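Local coordinates for protein putative GntR-family transcriptional regulator (Bordetella bronchiseptica RB50, PDB 3CNV) that probably regulates transcription as a GntR-family repressor or activator, its UTRA domain being expected to sense a small effector molecule, at residues C[87-92]-C[131-136]; C[49-54]-C[113-118]. All coordinates share one frame; numbering follows the deposited sequence.

Contact 1 of 2, residues C[87-92]-C[131-136]; sequences PLYGLF and VDRISY
Y89 reaches from the first turn of helix 88-96 to R133 on strand 127-137, and its phenol oxygen is the part that makes the contact. The backbones stay well apart, the closest CA atoms, those of Y89 and S135, being 10.3 Å from each other, and the two segments bury only 107 Å² in all. At CB the chain leaves the helix in the direction of the strand. With CG anti to the carbonyl carbon (chi1 -72°), the ring is carried out across the gap. Its CE2 and CZ come near R133 only at the far end, CE2 lying 3.7 Å from R133 NH1. OH then accepts a hydrogen bond from R133 NH1 at 2.8 Å, with an N-H...O angle of 151°, so the bond is moderately bent. The donor lies at the ring edge, near the ring plane, and OH lies close to the guanidinium plane; those planes are inclined by 39°, which rules out a stack. R133 CD also approaches, 3.5 Å from Y89 OH, and a bend at chi3 turns the end of the arginine chain. S135 OG stands obliquely to the ring, 3.6 Å from Y89 OH. Both of these hydroxyls hydrogen-bond to E144 OE1, while R133 NE forms a salt bridge with E105, so a buried polar network fixes the tyrosine end and the guanidinium. A citrate ion, probably from the crystallisation liquor, bonds to the backbone N of L88 and Y89, consistent with an effector pocket at this helix start. Around the contact, strands 141-150 and 102-111 flank strand 127-137, F5 meets the Y89 ring edge-to-face, and L88 and F92 pack the helix onto strand 59-69.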
loop_
_atom_site.group_PDB
_atom_site.type_symbol
_atom_site.label_atom_id
_atom_site.label_comp_id
_atom_site.label_asym_id
_atom_site.label_seq_id
_atom_site.Cartn_x
_atom_site.Cartn_y
_atom_site.Cartn_z
ATOM N N PRO C 87 -11.001 -10.632 17.759
ATOM C CA PRO C 87 -10.535 -9.303 17.449
ATOM C C PRO C 87 -11.706 -8.402 17.082
ATOM O O PRO C 87 -12.731 -8.858 16.512
ATOM C CB PRO C 87 -9.593 -9.545 16.273
ATOM C CG PRO C 87 -9.510 -11.019 16.073
ATOM C CD PRO C 87 -10.647 -11.642 16.740
ATOM N N LEU C 88 -11.598 -7.127 17.415
ATOM C CA LEU C 88 -12.699 -6.191 17.088
ATOM C C LEU C 88 -13.174 -6.202 15.604
ATOM O O LEU C 88 -14.376 -6.237 15.340
ATOM C CB LEU C 88 -12.347 -4.761 17.466
ATOM C CG LEU C 88 -12.237 -4.502 18.980
ATOM C CD1 LEU C 88 -11.815 -3.056 19.289
ATOM C CD2 LEU C 88 -13.585 -4.773 19.593
ATOM N N TYR C 89 -12.257 -6.053 14.649
ATOM C CA TYR C 89 -12.667 -6.002 13.235
ATOM C C TYR C 89 -13.385 -7.265 12.864
ATOM O O TYR C 89 -14.325 -7.251 12.085
ATOM C CB TYR C 89 -11.533 -5.683 12.243
ATOM C CG TYR C 89 -11.078 -4.265 12.306
ATOM C CD1 TYR C 89 -11.903 -3.212 11.909
ATOM C CD2 TYR C 89 -9.797 -3.982 12.689
ATOM C CE1 TYR C 89 -11.455 -1.896 11.966
ATOM C CE2 TYR C 89 -9.322 -2.685 12.729
ATOM C CZ TYR C 89 -10.145 -1.648 12.382
ATOM O OH TYR C 89 -9.618 -0.374 12.448
ATOM N N GLY C 90 -12.966 -8.361 13.456
ATOM C CA GLY C 90 -13.658 -9.655 13.180
ATOM C C GLY C 90 -15.054 -9.635 13.772
ATOM O O GLY C 90 -16.004 -10.126 13.166
ATOM N N LEU C 91 -15.193 -9.054 14.965
ATOM C CA LEU C 91 -16.503 -8.893 15.619
ATOM C C LEU C 91 -17.417 -7.998 14.749
ATOM O O LEU C 91 -18.585 -8.282 14.560
ATOM C CB LEU C 91 -16.384 -8.255 17.006
ATOM C CG LEU C 91 -17.706 -7.947 17.725
ATOM C CD1 LEU C 91 -18.411 -9.327 18.151
ATOM C CD2 LEU C 91 -17.560 -7.005 18.965
ATOM N N PHE C 92 -16.872 -6.905 14.233
ATOM C CA PHE C 92 -17.678 -5.971 13.455
ATOM C C PHE C 92 -18.196 -6.700 12.211
ATOM O O PHE C 92 -19.316 -6.501 11.789
ATOM C CB PHE C 92 -16.916 -4.706 13.047
ATOM C CG PHE C 92 -16.352 -3.898 14.191
ATOM C CD1 PHE C 92 -16.866 -4.019 15.476
ATOM C CD2 PHE C 92 -15.334 -2.966 13.951
ATOM C CE1 PHE C 92 -16.357 -3.257 16.520
ATOM C CE2 PHE C 92 -14.825 -2.180 14.980
ATOM C CZ PHE C 92 -15.350 -2.322 16.272
ATOM N N VAL C 131 -1.404 6.999 15.718
ATOM C CA VAL C 131 -1.992 6.534 14.455
ATOM C C VAL C 131 -3.491 6.921 14.484
ATOM O O VAL C 131 -4.315 6.328 15.178
ATOM C CB VAL C 131 -1.830 5.001 14.218
ATOM C CG1 VAL C 131 -2.420 4.593 12.819
ATOM C CG2 VAL C 131 -0.303 4.523 14.343
ATOM N N ASP C 132 -3.843 7.949 13.729
ATOM C CA ASP C 132 -5.242 8.328 13.576
ATOM C C ASP C 132 -5.837 7.716 12.292
ATOM O O ASP C 132 -5.409 8.042 11.195
ATOM C CB ASP C 132 -5.364 9.876 13.529
ATOM C CG ASP C 132 -5.141 10.529 14.900
ATOM O OD1 ASP C 132 -5.664 10.007 15.911
ATOM O OD2 ASP C 132 -4.395 11.538 14.985
ATOM N N ARG C 133 -6.836 6.861 12.439
ATOM C CA ARG C 133 -7.394 6.065 11.325
ATOM C C ARG C 133 -8.879 6.374 11.088
ATOM O O ARG C 133 -9.673 6.497 12.035
ATOM C CB ARG C 133 -7.247 4.584 11.679
ATOM C CG ARG C 133 -7.684 3.622 10.577
ATOM C CD ARG C 133 -7.660 2.185 10.967
ATOM N NE ARG C 133 -6.337 1.796 11.419
ATOM C CZ ARG C 133 -6.013 0.847 12.280
ATOM N NH1 ARG C 133 -6.916 0.118 12.867
ATOM N NH2 ARG C 133 -4.738 0.655 12.545
ATOM N N ILE C 134 -9.253 6.482 9.837
ATOM C CA ILE C 134 -10.645 6.316 9.455
ATOM C C ILE C 134 -10.747 5.115 8.545
ATOM O O ILE C 134 -10.025 5.043 7.590
ATOM C CB ILE C 134 -11.187 7.575 8.735
ATOM C CG1 ILE C 134 -10.886 8.844 9.536
ATOM C CG2 ILE C 134 -12.665 7.395 8.398
ATOM C CD1 ILE C 134 -11.146 10.207 8.696
ATOM N N SER C 135 -11.663 4.194 8.859
ATOM C CA SER C 135 -11.852 2.947 8.117
ATOM C C SER C 135 -13.148 3.017 7.367
ATOM O O SER C 135 -14.177 3.568 7.828
ATOM C CB SER C 135 -11.936 1.720 9.058
ATOM O OG SER C 135 -10.825 1.727 9.845
ATOM N N TYR C 136 -13.093 2.448 6.182
ATOM C CA TYR C 136 -14.179 2.530 5.216
ATOM C C TYR C 136 -14.689 1.149 4.815
ATOM O O TYR C 136 -13.946 0.192 4.709
ATOM C CB TYR C 136 -13.740 3.318 3.941
ATOM C CG TYR C 136 -13.359 4.757 4.192
ATOM C CD1 TYR C 136 -14.267 5.761 4.003
ATOM C CD2 TYR C 136 -12.094 5.104 4.649
ATOM C CE1 TYR C 136 -13.944 7.085 4.291
ATOM C CE2 TYR C 136 -11.752 6.440 4.908
ATOM C CZ TYR C 136 -12.695 7.399 4.770
ATOM O OH TYR C 136 -12.436 8.733 5.044
#

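Contact 2 of 2, residues C[49-54]-C[113-118]; sequences TIRRQL and SPEIAP
The guanidinium of R51 presents its edge to E115 and one face to I116. Along that edge, near the plane, lie E115 OE1 and CG; over the face comes I116 CD1, 4.0 Å from R51 NH1. The carboxylate is turned almost perpendicular to the guanidinium, the planes being 83° apart, which excludes a coplanar two-pronged pairing. A single salt-bridge bond forms instead, from R51 NH2 to E115 OE1 at 3.1 Å. It is nearly straight at the hydrogen (167°) and lies in the guanidinium plane, but meets OE1 from well above the carboxylate plane. With CG anti to the backbone N (chi1 -177°), the R51 chain runs off the strand toward 113-118, where its end meets E115 coming the other way. On the E115 side the backbone is shaped by an ST motif, in which S113 OG accepts from I116 N at 3.0 Å. R51 NE is held by a salt bridge to D65 on the adjacent strand 59-69. D65 and E115 are thus the closer acids, with E25 a long, weak third, so the arginine charge is probably spread among them; D65 is the stronger partner, and the bond to exposed E115 probably the lesser tie.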
loop_
_atom_site.group_PDB
_atom_site.type_symbol
_atom_site.label_atom_id
_atom_site.label_comp_id
_atom_site.label_asym_id
_atom_site.label_seq_id
_atom_site.Cartn_x
_atom_site.Cartn_y
_atom_site.Cartn_z
ATOM N N THR C 49 -18.402 4.642 21.711
ATOM C CA THR C 49 -16.980 4.738 21.855
ATOM C C THR C 49 -16.437 3.675 22.780
ATOM O O THR C 49 -16.993 3.355 23.818
ATOM C CB THR C 49 -16.534 6.175 22.316
ATOM O OG1 THR C 49 -15.126 6.355 22.015
ATOM C CG2 THR C 49 -16.832 6.388 23.840
ATOM N N ILE C 50 -15.312 3.130 22.333
ATOM C CA ILE C 50 -14.573 2.147 23.084
ATOM C C ILE C 50 -13.131 2.613 23.250
ATOM O O ILE C 50 -12.505 3.163 22.327
ATOM C CB ILE C 50 -14.544 0.812 22.272
ATOM C CG1 ILE C 50 -15.985 0.363 21.899
ATOM C CG2 ILE C 50 -13.702 -0.266 22.985
ATOM C CD1 ILE C 50 -16.010 -0.768 20.846
ATOM N N ARG C 51 -12.635 2.442 24.454
ATOM C CA ARG C 51 -11.197 2.439 24.722
ATOM C C ARG C 51 -10.695 1.041 25.021
ATOM O O ARG C 51 -11.284 0.296 25.839
ATOM C CB ARG C 51 -10.855 3.386 25.863
ATOM C CG ARG C 51 -9.341 3.412 26.070
ATOM C CD ARG C 51 -8.906 4.413 27.026
ATOM N NE ARG C 51 -8.924 5.724 26.412
ATOM C CZ ARG C 51 -8.423 6.788 27.007
ATOM N NH1 ARG C 51 -7.871 6.652 28.231
ATOM N NH2 ARG C 51 -8.460 7.962 26.376
ATOM N N ARG C 52 -9.620 0.650 24.351
ATOM C CA ARG C 52 -9.003 -0.650 24.702
ATOM C C ARG C 52 -7.498 -0.612 24.763
ATOM O O ARG C 52 -6.857 0.223 24.155
ATOM C CB ARG C 52 -9.478 -1.765 23.772
ATOM C CG ARG C 52 -9.146 -1.646 22.439
ATOM C CD ARG C 52 -7.811 -2.334 22.152
ATOM N NE ARG C 52 -7.672 -2.281 20.729
ATOM C CZ ARG C 52 -8.156 -3.175 19.882
ATOM N NH1 ARG C 52 -8.708 -4.283 20.335
ATOM N NH2 ARG C 52 -8.000 -2.977 18.580
ATOM N N GLN C 53 -6.961 -1.579 25.482
ATOM C CA GLN C 53 -5.515 -1.764 25.559
ATOM C C GLN C 53 -5.127 -3.059 24.833
ATOM O O GLN C 53 -5.636 -4.143 25.115
ATOM C CB GLN C 53 -5.121 -1.797 27.073
ATOM C CG GLN C 53 -3.619 -1.954 27.447
ATOM C CD GLN C 53 -3.439 -2.356 28.886
ATOM O OE1 GLN C 53 -3.720 -3.467 29.259
ATOM N NE2 GLN C 53 -2.934 -1.445 29.701
ATOM N N LEU C 54 -4.184 -2.945 23.925
ATOM C CA LEU C 54 -3.438 -4.101 23.431
ATOM C C LEU C 54 -2.144 -4.270 24.167
ATOM O O LEU C 54 -1.386 -3.312 24.430
ATOM C CB LEU C 54 -3.129 -3.959 21.921
ATOM C CG LEU C 54 -4.341 -3.935 21.018
ATOM C CD1 LEU C 54 -3.794 -3.738 19.567
ATOM C CD2 LEU C 54 -5.334 -5.182 21.115
ATOM N N SER C 113 0.653 11.610 27.404
ATOM C CA SER C 113 -0.126 12.487 28.291
ATOM C C SER C 113 -0.171 11.903 29.696
ATOM O O SER C 113 0.090 10.705 29.934
ATOM C CB SER C 113 -1.554 12.686 27.792
ATOM O OG SER C 113 -2.268 11.455 27.898
ATOM N N PRO C 114 -0.484 12.768 30.653
ATOM C CA PRO C 114 -0.703 12.318 32.010
ATOM C C PRO C 114 -1.730 11.185 32.086
ATOM O O PRO C 114 -1.576 10.281 32.892
ATOM C CB PRO C 114 -1.173 13.602 32.710
ATOM C CG PRO C 114 -0.590 14.689 31.933
ATOM C CD PRO C 114 -0.431 14.248 30.550
ATOM N N GLU C 115 -2.736 11.185 31.216
ATOM C CA GLU C 115 -3.817 10.138 31.274
ATOM C C GLU C 115 -3.357 8.798 30.635
ATOM O O GLU C 115 -3.667 7.703 31.130
ATOM C CB GLU C 115 -5.128 10.614 30.571
ATOM C CG GLU C 115 -6.161 9.452 30.213
ATOM C CD GLU C 115 -7.385 9.924 29.372
ATOM O OE1 GLU C 115 -7.257 10.223 28.153
ATOM O OE2 GLU C 115 -8.500 10.002 29.934
ATOM N N ILE C 116 -2.625 8.912 29.521
ATOM C CA ILE C 116 -2.175 7.735 28.764
ATOM C C ILE C 116 -0.965 7.041 29.368
ATOM O O ILE C 116 -0.889 5.810 29.400
ATOM C CB ILE C 116 -1.913 8.084 27.302
ATOM C CG1 ILE C 116 -3.232 8.522 26.656
ATOM C CG2 ILE C 116 -1.293 6.877 26.469
ATOM C CD1 ILE C 116 -4.265 7.453 26.634
ATOM N N ALA C 117 -0.050 7.827 29.904
ATOM C CA ALA C 117 1.227 7.294 30.342
ATOM C C ALA C 117 1.071 6.041 31.257
ATOM O O ALA C 117 1.628 4.992 30.943
ATOM C CB ALA C 117 2.066 8.372 30.985
ATOM N N PRO C 118 0.259 6.118 32.341
ATOM C CA PRO C 118 0.181 4.947 33.227
ATOM C C PRO C 118 -0.513 3.737 32.577
ATOM O O PRO C 118 -0.326 2.614 32.989
ATOM C CB PRO C 118 -0.625 5.451 34.427
ATOM C CG PRO C 118 -1.373 6.659 33.943
ATOM C CD PRO C 118 -0.615 7.231 32.776
#

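Overall arrangement
Both contacts reach the same six-stranded antiparallel sheet of the UTRA domain, with centres about 17 Å apart, and their segments alternate along the chain. Contact 1 is the more central, about 6 Å from the chain centre against 11 Å for contact 2, and all its touching residues are buried; contact 2 includes the exposed E115. Each joins a strand to a helix or a turn leading into one. The chemistry differs accordingly: a tyrosine hydroxyl within a buried polar network in 87-92/131-136, a charged pair with one aliphatic neighbour in 49-54/113-118. They also meet directly, L88 CD1 packing 3.5 Å from R52 NH1, and the backbone N of L88 and Y89 and the side chain of R52 each bond to citrate.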